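Local coordinates for endo alpha-1,4 polygalactosaminidase (Neosartorya fumigata, PDB 6OJ1), which cleaves alpha-1,4-linked galactosamine polymers from within, as an endo-acting glycoside hydrolase, and in doing so disrupts microbial biofilms, at residues 125-130 against 170-175; 165-170 against 193-198; 136-141 against 178-183. One frame throughout, in Å; residues are numbered along the deposited sequence.

Interaction 1: residues 125-130 against 170-175; sequences NVRQIM and VNFLAN. With NAG (2-acetamido-2-deoxy-beta-D-glucopyranose), chain E.
Arg-127 rests on the ring of Phe-172 with its guanidinium tied down by two hydrogen bonds: NE gives one to the carbonyl oxygen of Ile-121, and NH2 gives another to the hydroxyl of Ser-168. The first ties the group to the chain just before its own helix, the second to the helix that carries Phe-172. Helices 124-140 and 163-179 are consecutive long helices on the outside of the (beta/alpha)-barrel, and this contact packs them side by side in its outer layer.

Arginine suits the place because its whole length is used. From CG to NE the chain runs extended (chi2 -171°), so that its methylenes pass over one face of the ring before the charge arrives. CD lies 4.2 Å from the centroid of the Phe-172 ring, almost on the normal, as a CH-pi contact. Farther out, the guanidinium makes an off-centre cation-pi contact, with Arg-127 CZ 4.8 Å from the same centroid and the two planes turned 25° apart. NH1 approaches the other end of the phenyl group, 3.9 Å from Phe-172 CB. At the root of the arginine, CB comes within 3.6 Å of Phe-172 CZ, an atom that also touches Arg-127 O. Phenylalanine thus offers both a flat hydrophobic surface for methylenes and electron density for a cation.

One turn further into the core, where the backbones come nearest (Met-130 CA to Leu-173 CA, 7.8 Å), purely apolar packing takes over. Leu-173 also rests on Ile-184 of strand 183-187. The bend of Met-130 at chi2 (-47°) turns its sulfur end away from residues 170-175, leaving its CB to meet Leu-173 CD2 at 3.8 Å.

Interaction 2: residues 165-170 against 193-198; sequences DSISFV and IPSVIK. With NAG (2-acetamido-2-deoxy-beta-D-glucopyranose), chain B; NAG (2-acetamido-2-deoxy-beta-D-glucopyranose), chain E.
Ile-167 and Val-170, one helical turn apart on helix 163-179, supply the apolar side of this contact, against Ser-195 and Val-196. Three carbons of Ile-167 gather round a single methylene, the closest being CD1, 3.6 Å from Ser-195 CB. A serine is small enough to let the isoleucine branches close in. Deeper down, Val-170 CG1 meets Val-196 CG1 at 3.7 Å, the two side chains crossing at about a right angle. The same Val-196 methyl lies 4.1 Å from Ile-167 CG2; it is carried there with chi1 near -58°, anti to the carbonyl carbon. Compact beta-branched residues fit this close approach, where Ile-167 CA and Val-196 CA are only 6.4 Å apart.

The polar interactions lie toward the sugars. Ser-195 O accepts a hydrogen bond from O3 of the chain E NAG, 2.8 Å away, and another from Asn-171 ND2. Its hydroxyl faces N2 of the chain B NAG, though at a separation too short to be trusted in detail.

Backbone bonds shape the short helical turn: Ile-193 O receives both Ile-197 N at 2.9 Å and Val-196 N at 3.2 Å.

Val-196 also touches Leu-186 of strand 183-187, which lies between the two helices in sequence. Successive helices packed side by side round the strand between them are typical of the helical outer layer of a (beta/alpha)-barrel, here of a GH114 enzyme.

Interaction 3: residues 136-141 against 178-183; sequences MARDKG and HARNMS. With NAG (2-acetamido-2-deoxy-beta-D-glucopyranose), chain D.
Met-182 packs its thioether against the last turns of helix 124-140, and this is the tight half of the contact. Its SD lies 3.7 Å from Ala-137 CB and 3.5 Å from Arg-138 N, with CE close by against the same helix surface. The alanine leaves room for the large sulfur to come near the backbone, while the flexible methionine bends at chi3 (-61°) to follow that surface. Both Ala-137 and Met-182 also touch Val-145 of strand 144-148, which places this half against the strand wall of the barrel.

Toward solvent the packing thins out to arginine methylenes. Arg-138 CB stands 4.0 Å from Arg-180 CB, and the two long chains cross nearly at right angles, their guanidinium planes almost parallel. Around them both helices finish in Schellman motifs. Gly-141 ends helix 124-140 at a phi of 93°, where a side chain would press on the preceding carbonyl oxygen. Asn-181 plays the equivalent part for helix 163-179, and its ND2 is covalently bonded to C1 of the chain D NAG, a sugar carried at the turn.

Arg-138 NH1 and Arg-180 NE are 4.2 Å apart, but carboxylates lie close to both. Arg-138 grips Asp-139 side-on, NE and NH2 both reaching OD1 from one face of the carboxylate, NE at 3.0 Å. Arg-180 NE forms a salt bridge with Asp-135, and Arg-138 NH1 makes a long, weak ion pair with the same acid. The chemistry thus implies that neighbouring carboxylates probably offset the repulsion between the two cations, so that the aliphatic parts of the two arginines can pack together.

How the interactions relate
Helix 163-179 is common to all three contacts. Interactions 1 and 3 lie at two levels along its pairing with helix 124-140, their centres 13 Å apart, whereas interaction 2 joins it to the short helix 193-196. Interactions 1 and 2, with centres 12 Å apart, share Val-170 and are coupled by two polar bonds, Arg-127 NH2 to Ser-168 OG (2.9 Å) and Asn-171 ND2 to Ser-195 O (3.2 Å). Both also touch the chain E NAG. Interactions 2 and 3 lie 20 Å apart between centres without touching. The sugars at these contacts belong to glycans on the protein itself, not to bound substrate.

Interaction 1: residues 125-130 against 170-175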
loop_
_atom_site.group_PDB
_atom_site.type_symbol
_atom_site.label_atom_id
_atom_site.label_comp_id
_atom_site.label_asym_id
_atom_site.label_seq_id
_atom_site.Cartn_x
_atom_site.Cartn_y
_atom_site.Cartn_z
ATOM N N ASN A 125 13.747 -12.311 12.029
ATOM C CA ASN A 125 14.005 -12.765 10.663
ATOM C C ASN A 125 13.084 -12.074 9.667
ATOM O O ASN A 125 13.525 -11.664 8.582
ATOM C CB ASN A 125 13.847 -14.282 10.575
ATOM C CG ASN A 125 14.374 -14.848 9.257
ATOM O OD1 ASN A 125 15.540 -14.648 8.898
ATOM N ND2 ASN A 125 13.516 -15.552 8.531
ATOM N N VAL A 126 11.798 -11.949 10.006
ATOM C CA VAL A 126 10.870 -11.214 9.155
ATOM C C VAL A 126 11.324 -9.767 9.007
ATOM O O VAL A 126 11.350 -9.212 7.897
ATOM C CB VAL A 126 9.441 -11.304 9.728
ATOM C CG1 VAL A 126 8.496 -10.306 9.002
ATOM C CG2 VAL A 126 8.903 -12.736 9.552
ATOM N N ARG A 127 11.681 -9.135 10.120
ATOM C CA ARG A 127 12.115 -7.744 10.058
ATOM C C ARG A 127 13.360 -7.583 9.188
ATOM O O ARG A 127 13.451 -6.632 8.403
ATOM C CB ARG A 127 12.316 -7.218 11.476
ATOM C CG ARG A 127 10.957 -7.069 12.152
ATOM C CD ARG A 127 11.070 -6.361 13.472
ATOM N NE ARG A 127 9.753 -6.039 14.017
ATOM C CZ ARG A 127 9.550 -5.039 14.871
ATOM N NH1 ARG A 127 10.573 -4.271 15.233
ATOM N NH2 ARG A 127 8.338 -4.797 15.347
ATOM N N GLN A 128 14.301 -8.533 9.261
ATOM C CA GLN A 128 15.493 -8.432 8.421
ATOM C C GLN A 128 15.145 -8.624 6.947
ATOM O O GLN A 128 15.728 -7.962 6.086
ATOM C CB GLN A 128 16.562 -9.433 8.854
ATOM C CG GLN A 128 17.889 -9.288 8.084
ATOM C CD GLN A 128 18.507 -7.900 8.206
ATOM O OE1 GLN A 128 18.801 -7.441 9.308
ATOM N NE2 GLN A 128 18.708 -7.231 7.070
ATOM N N ILE A 129 14.213 -9.528 6.637
ATOM C CA ILE A 129 13.780 -9.680 5.246
ATOM C C ILE A 129 13.173 -8.376 4.742
ATOM O O ILE A 129 13.425 -7.953 3.603
ATOM C CB ILE A 129 12.790 -10.856 5.107
ATOM C CG1 ILE A 129 13.497 -12.189 5.379
ATOM C CG2 ILE A 129 12.125 -10.866 3.690
ATOM C CD1 ILE A 129 12.513 -13.337 5.620
ATOM N N MET A 130 12.365 -7.711 5.579
ATOM C CA MET A 130 11.776 -6.446 5.143
ATOM C C MET A 130 12.836 -5.369 4.964
ATOM O O MET A 130 12.696 -4.517 4.076
ATOM C CB MET A 130 10.693 -5.976 6.121
ATOM C CG MET A 130 9.535 -6.983 6.230
ATOM S SD MET A 130 8.948 -7.563 4.615
ATOM C CE MET A 130 8.222 -9.156 5.052
ATOM N N VAL A 170 5.129 -1.088 11.985
ATOM C CA VAL A 170 4.961 -0.005 11.023
ATOM C C VAL A 170 5.959 1.113 11.312
ATOM O O VAL A 170 6.574 1.664 10.395
ATOM C CB VAL A 170 3.501 0.495 11.036
ATOM C CG1 VAL A 170 3.384 1.859 10.367
ATOM C CG2 VAL A 170 2.571 -0.537 10.347
ATOM N N ASN A 171 6.166 1.449 12.589
ATOM C CA ASN A 171 7.135 2.498 12.872
ATOM C C ASN A 171 8.555 2.036 12.566
ATOM O O ASN A 171 9.383 2.840 12.113
ATOM C CB ASN A 171 6.993 2.965 14.323
ATOM C CG ASN A 171 5.846 3.943 14.494
ATOM O OD1 ASN A 171 5.661 4.843 13.666
ATOM N ND2 ASN A 171 5.067 3.781 15.563
ATOM N N PHE A 172 8.841 0.746 12.776
ATOM C CA PHE A 172 10.118 0.166 12.360
ATOM C C PHE A 172 10.322 0.300 10.856
ATOM O O PHE A 172 11.389 0.729 10.397
ATOM C CB PHE A 172 10.165 -1.310 12.778
ATOM C CG PHE A 172 11.158 -2.145 12.011
ATOM C CD1 PHE A 172 12.485 -2.194 12.402
ATOM C CD2 PHE A 172 10.742 -2.928 10.930
ATOM C CE1 PHE A 172 13.397 -2.983 11.709
ATOM C CE2 PHE A 172 11.643 -3.715 10.235
ATOM C CZ PHE A 172 12.977 -3.741 10.630
ATOM N N LEU A 173 9.305 -0.077 10.074
ATOM C CA LEU A 173 9.381 0.070 8.621
ATOM C C LEU A 173 9.563 1.529 8.223
ATOM O O LEU A 173 10.337 1.831 7.306
ATOM C CB LEU A 173 8.120 -0.499 7.965
ATOM C CG LEU A 173 7.872 -2.008 8.073
ATOM C CD1 LEU A 173 6.505 -2.336 7.462
ATOM C CD2 LEU A 173 8.982 -2.814 7.363
ATOM N N ALA A 174 8.856 2.452 8.897
ATOM C CA ALA A 174 8.933 3.866 8.536
ATOM C C ALA A 174 10.323 4.429 8.801
ATOM O O ALA A 174 10.886 5.145 7.965
ATOM C CB ALA A 174 7.888 4.682 9.308
ATOM N N ASN A 175 10.888 4.129 9.969
ATOM C CA ASN A 175 12.230 4.612 10.262
ATOM C C ASN A 175 13.247 4.028 9.289
ATOM O O ASN A 175 14.173 4.724 8.861
ATOM C CB ASN A 175 12.592 4.287 11.712
ATOM C CG ASN A 175 11.708 5.023 12.699
ATOM O OD1 ASN A 175 11.160 6.087 12.387
ATOM N ND2 ASN A 175 11.558 4.462 13.893
HETATM C C1 NAG E . 5.561 7.780 19.981
HETATM C C2 NAG E . 4.976 6.575 19.210
HETATM C C3 NAG E . 3.469 6.427 19.470
HETATM C C4 NAG E . 3.189 6.427 20.971
HETATM C C5 NAG E . 3.777 7.689 21.593
HETATM C C6 NAG E . 3.539 7.800 23.084
HETATM C C7 NAG E . 4.779 7.608 16.955
HETATM C C8 NAG E . 5.221 7.514 15.520
HETATM N N2 NAG E . 5.261 6.662 17.781
HETATM O O3 NAG E . 3.030 5.210 18.875
HETATM O O4 NAG E . 1.805 6.309 21.301
HETATM O O5 NAG E . 5.194 7.696 21.378
HETATM O O6 NAG E . 4.463 7.023 23.832
HETATM O O7 NAG E . 4.018 8.497 17.341
#

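Interaction 2: residues 165-170 against 193-198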
loop_
_atom_site.group_PDB
_atom_site.type_symbol
_atom_site.label_atom_id
_atom_site.label_comp_id
_atom_site.label_asym_id
_atom_site.label_seq_id
_atom_site.Cartn_x
_atom_site.Cartn_y
_atom_site.Cartn_z
ATOM N N ASP A 165 1.675 -4.846 18.110
ATOM C CA ASP A 165 2.652 -5.470 17.220
ATOM C C ASP A 165 2.742 -4.704 15.907
ATOM O O ASP A 165 3.839 -4.437 15.406
ATOM C CB ASP A 165 2.288 -6.934 16.940
ATOM C CG ASP A 165 2.458 -7.839 18.141
ATOM O OD1 ASP A 165 3.293 -7.571 19.034
ATOM O OD2 ASP A 165 1.750 -8.864 18.175
ATOM N N SER A 166 1.591 -4.331 15.346
ATOM C CA SER A 166 1.587 -3.616 14.072
ATOM C C SER A 166 2.165 -2.219 14.220
ATOM O O SER A 166 2.858 -1.733 13.316
ATOM C CB SER A 166 0.163 -3.551 13.525
ATOM O OG SER A 166 -0.194 -4.808 12.984
ATOM N N ILE A 167 1.867 -1.552 15.334
ATOM C CA ILE A 167 2.399 -0.211 15.567
ATOM C C ILE A 167 3.921 -0.259 15.613
ATOM O O ILE A 167 4.601 0.533 14.954
ATOM C CB ILE A 167 1.809 0.384 16.860
ATOM C CG1 ILE A 167 0.320 0.693 16.663
ATOM C CG2 ILE A 167 2.529 1.669 17.230
ATOM C CD1 ILE A 167 -0.489 0.821 17.973
ATOM N N SER A 168 4.476 -1.198 16.392
ATOM C CA SER A 168 5.926 -1.364 16.452
ATOM C C SER A 168 6.489 -1.619 15.060
ATOM O O SER A 168 7.495 -1.021 14.660
ATOM C CB SER A 168 6.280 -2.524 17.389
ATOM O OG SER A 168 7.665 -2.852 17.326
ATOM N N PHE A 169 5.843 -2.519 14.318
ATOM C CA PHE A 169 6.329 -2.943 13.007
ATOM C C PHE A 169 6.259 -1.800 12.008
ATOM O O PHE A 169 7.219 -1.551 11.266
ATOM C CB PHE A 169 5.496 -4.134 12.535
ATOM C CG PHE A 169 5.959 -4.760 11.237
ATOM C CD1 PHE A 169 7.267 -5.233 11.084
ATOM C CD2 PHE A 169 5.061 -4.929 10.193
ATOM C CE1 PHE A 169 7.663 -5.850 9.883
ATOM C CE2 PHE A 169 5.453 -5.544 9.001
ATOM C CZ PHE A 169 6.754 -6.007 8.864
ATOM N N VAL A 170 5.129 -1.088 11.985
ATOM C CA VAL A 170 4.961 -0.005 11.023
ATOM C C VAL A 170 5.959 1.113 11.312
ATOM O O VAL A 170 6.574 1.664 10.395
ATOM C CB VAL A 170 3.501 0.495 11.036
ATOM C CG1 VAL A 170 3.384 1.859 10.367
ATOM C CG2 VAL A 170 2.571 -0.537 10.347
ATOM N N ILE A 193 -3.973 4.274 13.331
ATOM C CA ILE A 193 -3.563 5.567 12.772
ATOM C C ILE A 193 -2.926 6.493 13.811
ATOM O O ILE A 193 -1.844 7.030 13.536
ATOM C CB ILE A 193 -4.746 6.231 12.054
ATOM C CG1 ILE A 193 -5.076 5.508 10.739
ATOM C CG2 ILE A 193 -4.441 7.717 11.804
ATOM C CD1 ILE A 193 -6.452 5.960 10.204
ATOM N N PRO A 194 -3.539 6.749 14.979
ATOM C CA PRO A 194 -2.947 7.725 15.912
ATOM C C PRO A 194 -1.518 7.411 16.298
ATOM O O PRO A 194 -0.742 8.331 16.572
ATOM C CB PRO A 194 -3.867 7.636 17.142
ATOM C CG PRO A 194 -5.146 7.152 16.622
ATOM C CD PRO A 194 -4.804 6.205 15.507
ATOM N N SER A 195 -1.148 6.133 16.309
ATOM C CA SER A 195 0.141 5.704 16.827
ATOM C C SER A 195 1.247 5.678 15.783
ATOM O O SER A 195 2.409 5.489 16.160
ATOM C CB SER A 195 0.018 4.317 17.448
ATOM O OG SER A 195 -0.816 4.378 18.585
ATOM N N VAL A 196 0.920 5.862 14.498
ATOM C CA VAL A 196 1.914 5.794 13.427
ATOM C C VAL A 196 1.871 7.001 12.495
ATOM O O VAL A 196 2.789 7.190 11.689
ATOM C CB VAL A 196 1.764 4.503 12.585
ATOM C CG1 VAL A 196 1.886 3.252 13.469
ATOM C CG2 VAL A 196 0.434 4.521 11.745
ATOM N N ILE A 197 0.824 7.830 12.591
ATOM C CA ILE A 197 0.597 8.839 11.553
ATOM C C ILE A 197 1.764 9.820 11.431
ATOM O O ILE A 197 2.098 10.256 10.321
ATOM C CB ILE A 197 -0.744 9.574 11.786
ATOM C CG1 ILE A 197 -1.028 10.513 10.606
ATOM C CG2 ILE A 197 -0.748 10.346 13.105
ATOM C CD1 ILE A 197 -2.470 10.958 10.508
ATOM N N LYS A 198 2.418 10.171 12.544
ATOM C CA LYS A 198 3.522 11.128 12.465
ATOM C C LYS A 198 4.656 10.617 11.586
ATOM O O LYS A 198 5.425 11.417 11.040
ATOM C CB LYS A 198 4.057 11.454 13.860
ATOM C CG LYS A 198 3.094 12.234 14.724
ATOM C CD LYS A 198 3.693 12.491 16.099
HETATM C C1 NAG B . 0.872 7.204 20.629
HETATM C C2 NAG B . -0.526 6.733 21.020
HETATM C C3 NAG B . -1.578 7.579 20.298
HETATM C C4 NAG B . -1.355 9.074 20.532
HETATM C C5 NAG B . 0.117 9.444 20.294
HETATM C C6 NAG B . 0.457 10.862 20.695
HETATM C C7 NAG B . -0.538 4.362 21.667
HETATM C C8 NAG B . -0.771 2.947 21.222
HETATM N N2 NAG B . -0.712 5.314 20.740
HETATM O O3 NAG B . -2.868 7.182 20.750
HETATM O O4 NAG B . -2.035 9.822 19.529
HETATM O O5 NAG B . 1.020 8.578 20.999
HETATM O O6 NAG B . 0.171 11.768 19.639
HETATM O O7 NAG B . -0.202 4.629 22.814
HETATM C C1 NAG E . 5.561 7.780 19.981
HETATM C C2 NAG E . 4.976 6.575 19.210
HETATM C C3 NAG E . 3.469 6.427 19.470
HETATM C C4 NAG E . 3.189 6.427 20.971
HETATM C C5 NAG E . 3.777 7.689 21.593
HETATM C C6 NAG E . 3.539 7.800 23.084
HETATM C C7 NAG E . 4.779 7.608 16.955
HETATM C C8 NAG E . 5.221 7.514 15.520
HETATM N N2 NAG E . 5.261 6.662 17.781
HETATM O O3 NAG E . 3.030 5.210 18.875
HETATM O O4 NAG E . 1.805 6.309 21.301
HETATM O O5 NAG E . 5.194 7.696 21.378
HETATM O O6 NAG E . 4.463 7.023 23.832
HETATM O O7 NAG E . 4.018 8.497 17.341
#

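Interaction 3: residues 136-141 against 178-183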
loop_
_atom_site.group_PDB
_atom_site.type_symbol
_atom_site.label_atom_id
_atom_site.label_comp_id
_atom_site.label_asym_id
_atom_site.label_seq_id
_atom_site.Cartn_x
_atom_site.Cartn_y
_atom_site.Cartn_z
ATOM N N MET A 136 16.250 -3.141 -1.556
ATOM C CA MET A 136 15.939 -3.284 -2.975
ATOM C C MET A 136 15.150 -2.087 -3.497
ATOM O O MET A 136 15.446 -1.557 -4.576
ATOM C CB MET A 136 15.164 -4.576 -3.236
ATOM C CG MET A 136 14.651 -4.610 -4.699
ATOM S SD MET A 136 13.664 -6.081 -5.051
ATOM C CE MET A 136 14.981 -7.267 -5.154
ATOM N N ALA A 137 14.131 -1.649 -2.747
ATOM C CA ALA A 137 13.360 -0.477 -3.162
ATOM C C ALA A 137 14.255 0.741 -3.327
ATOM O O ALA A 137 14.170 1.456 -4.335
ATOM C CB ALA A 137 12.243 -0.182 -2.156
ATOM N N ARG A 138 15.110 1.005 -2.335
ATOM C CA ARG A 138 16.054 2.112 -2.446
ATOM C C ARG A 138 16.947 1.953 -3.674
ATOM O O ARG A 138 17.120 2.893 -4.460
ATOM C CB ARG A 138 16.915 2.197 -1.181
ATOM C CG ARG A 138 18.031 3.238 -1.284
ATOM C CD ARG A 138 19.209 2.866 -0.346
ATOM N NE ARG A 138 19.720 1.518 -0.622
ATOM C CZ ARG A 138 20.250 0.702 0.288
ATOM N NH1 ARG A 138 20.369 1.067 1.581
ATOM N NH2 ARG A 138 20.678 -0.495 -0.099
ATOM N N ASP A 139 17.524 0.762 -3.848
ATOM C CA ASP A 139 18.447 0.525 -4.953
ATOM C C ASP A 139 17.769 0.691 -6.301
ATOM O O ASP A 139 18.417 1.101 -7.274
ATOM C CB ASP A 139 19.057 -0.880 -4.857
ATOM C CG ASP A 139 19.977 -1.051 -3.663
ATOM O OD1 ASP A 139 20.393 -0.036 -3.063
ATOM O OD2 ASP A 139 20.271 -2.216 -3.311
ATOM N N LYS A 140 16.470 0.383 -6.387
ATOM C CA LYS A 140 15.744 0.539 -7.647
ATOM C C LYS A 140 15.289 1.969 -7.886
ATOM O O LYS A 140 14.778 2.270 -8.968
ATOM C CB LYS A 140 14.530 -0.398 -7.674
ATOM C CG LYS A 140 14.892 -1.867 -7.850
ATOM C CD LYS A 140 13.631 -2.687 -8.142
ATOM C CE LYS A 140 13.982 -4.133 -8.405
ATOM N NZ LYS A 140 12.807 -4.939 -8.864
ATOM N N GLY A 141 15.457 2.852 -6.904
ATOM C CA GLY A 141 15.115 4.246 -7.078
ATOM C C GLY A 141 13.716 4.617 -6.649
ATOM O O GLY A 141 13.275 5.729 -6.965
ATOM N N HIS A 178 12.717 5.780 5.898
ATOM C CA HIS A 178 13.234 7.143 5.920
ATOM C C HIS A 178 14.756 7.148 5.937
ATOM O O HIS A 178 15.377 8.041 5.353
ATOM C CB HIS A 178 12.682 7.910 7.129
ATOM C CG HIS A 178 11.198 8.110 7.092
ATOM N ND1 HIS A 178 10.452 8.370 8.225
ATOM C CD2 HIS A 178 10.320 8.085 6.058
ATOM C CE1 HIS A 178 9.177 8.485 7.890
ATOM N NE2 HIS A 178 9.070 8.321 6.582
ATOM N N ALA A 179 15.368 6.135 6.561
ATOM C CA ALA A 179 16.828 6.054 6.601
ATOM C C ALA A 179 17.399 5.793 5.222
ATOM O O ALA A 179 18.565 6.116 4.962
ATOM C CB ALA A 179 17.278 4.947 7.549
ATOM N N ARG A 180 16.590 5.218 4.345
ATOM C CA ARG A 180 16.967 4.958 2.964
ATOM C C ARG A 180 16.444 6.030 2.022
ATOM O O ARG A 180 16.441 5.825 0.801
ATOM C CB ARG A 180 16.460 3.571 2.564
ATOM C CG ARG A 180 17.103 2.466 3.385
ATOM C CD ARG A 180 16.251 1.193 3.387
ATOM N NE ARG A 180 17.008 0.064 3.937
ATOM C CZ ARG A 180 17.263 -0.118 5.233
ATOM N NH1 ARG A 180 17.972 -1.180 5.619
ATOM N NH2 ARG A 180 16.844 0.769 6.152
ATOM N N ASN A 181 16.009 7.170 2.569
ATOM C CA ASN A 181 15.531 8.322 1.799
ATOM C C ASN A 181 14.252 8.028 1.023
ATOM O O ASN A 181 14.036 8.571 -0.068
ATOM C CB ASN A 181 16.614 8.834 0.851
ATOM C CG ASN A 181 16.329 10.215 0.343
ATOM O OD1 ASN A 181 15.918 11.104 1.090
ATOM N ND2 ASN A 181 16.530 10.406 -0.946
ATOM N N MET A 182 13.392 7.170 1.565
ATOM C CA MET A 182 12.109 6.888 0.945
ATOM C C MET A 182 10.974 7.260 1.886
ATOM O O MET A 182 11.103 7.167 3.113
ATOM C CB MET A 182 11.985 5.410 0.574
ATOM C CG MET A 182 12.978 4.994 -0.519
ATOM S SD MET A 182 12.823 3.243 -0.911
ATOM C CE MET A 182 13.226 2.510 0.659
ATOM N N SER A 183 9.855 7.663 1.290
ATOM C CA SER A 183 8.615 7.894 2.012
ATOM C C SER A 183 7.855 6.580 2.189
ATOM O O SER A 183 8.181 5.554 1.585
ATOM C CB SER A 183 7.772 8.939 1.280
ATOM O OG SER A 183 8.526 10.137 1.142
HETATM C C1 NAG D . 16.313 11.711 -1.485
HETATM C C2 NAG D . 17.283 11.946 -2.627
HETATM C C3 NAG D . 17.289 13.425 -3.000
HETATM C C4 NAG D . 15.863 13.892 -3.285
HETATM C C5 NAG D . 14.903 13.483 -2.159
HETATM C C6 NAG D . 13.450 13.758 -2.475
HETATM C C7 NAG D . 19.294 11.799 -1.186
HETATM C C8 NAG D . 20.637 11.149 -1.014
HETATM N N2 NAG D . 18.617 11.463 -2.294
HETATM O O3 NAG D . 18.112 13.626 -4.144
HETATM O O4 NAG D . 15.824 15.309 -3.423
HETATM O O5 NAG D . 15.006 12.075 -1.889
HETATM O O6 NAG D . 13.014 13.026 -3.614
HETATM O O7 NAG D . 18.855 12.605 -0.367
#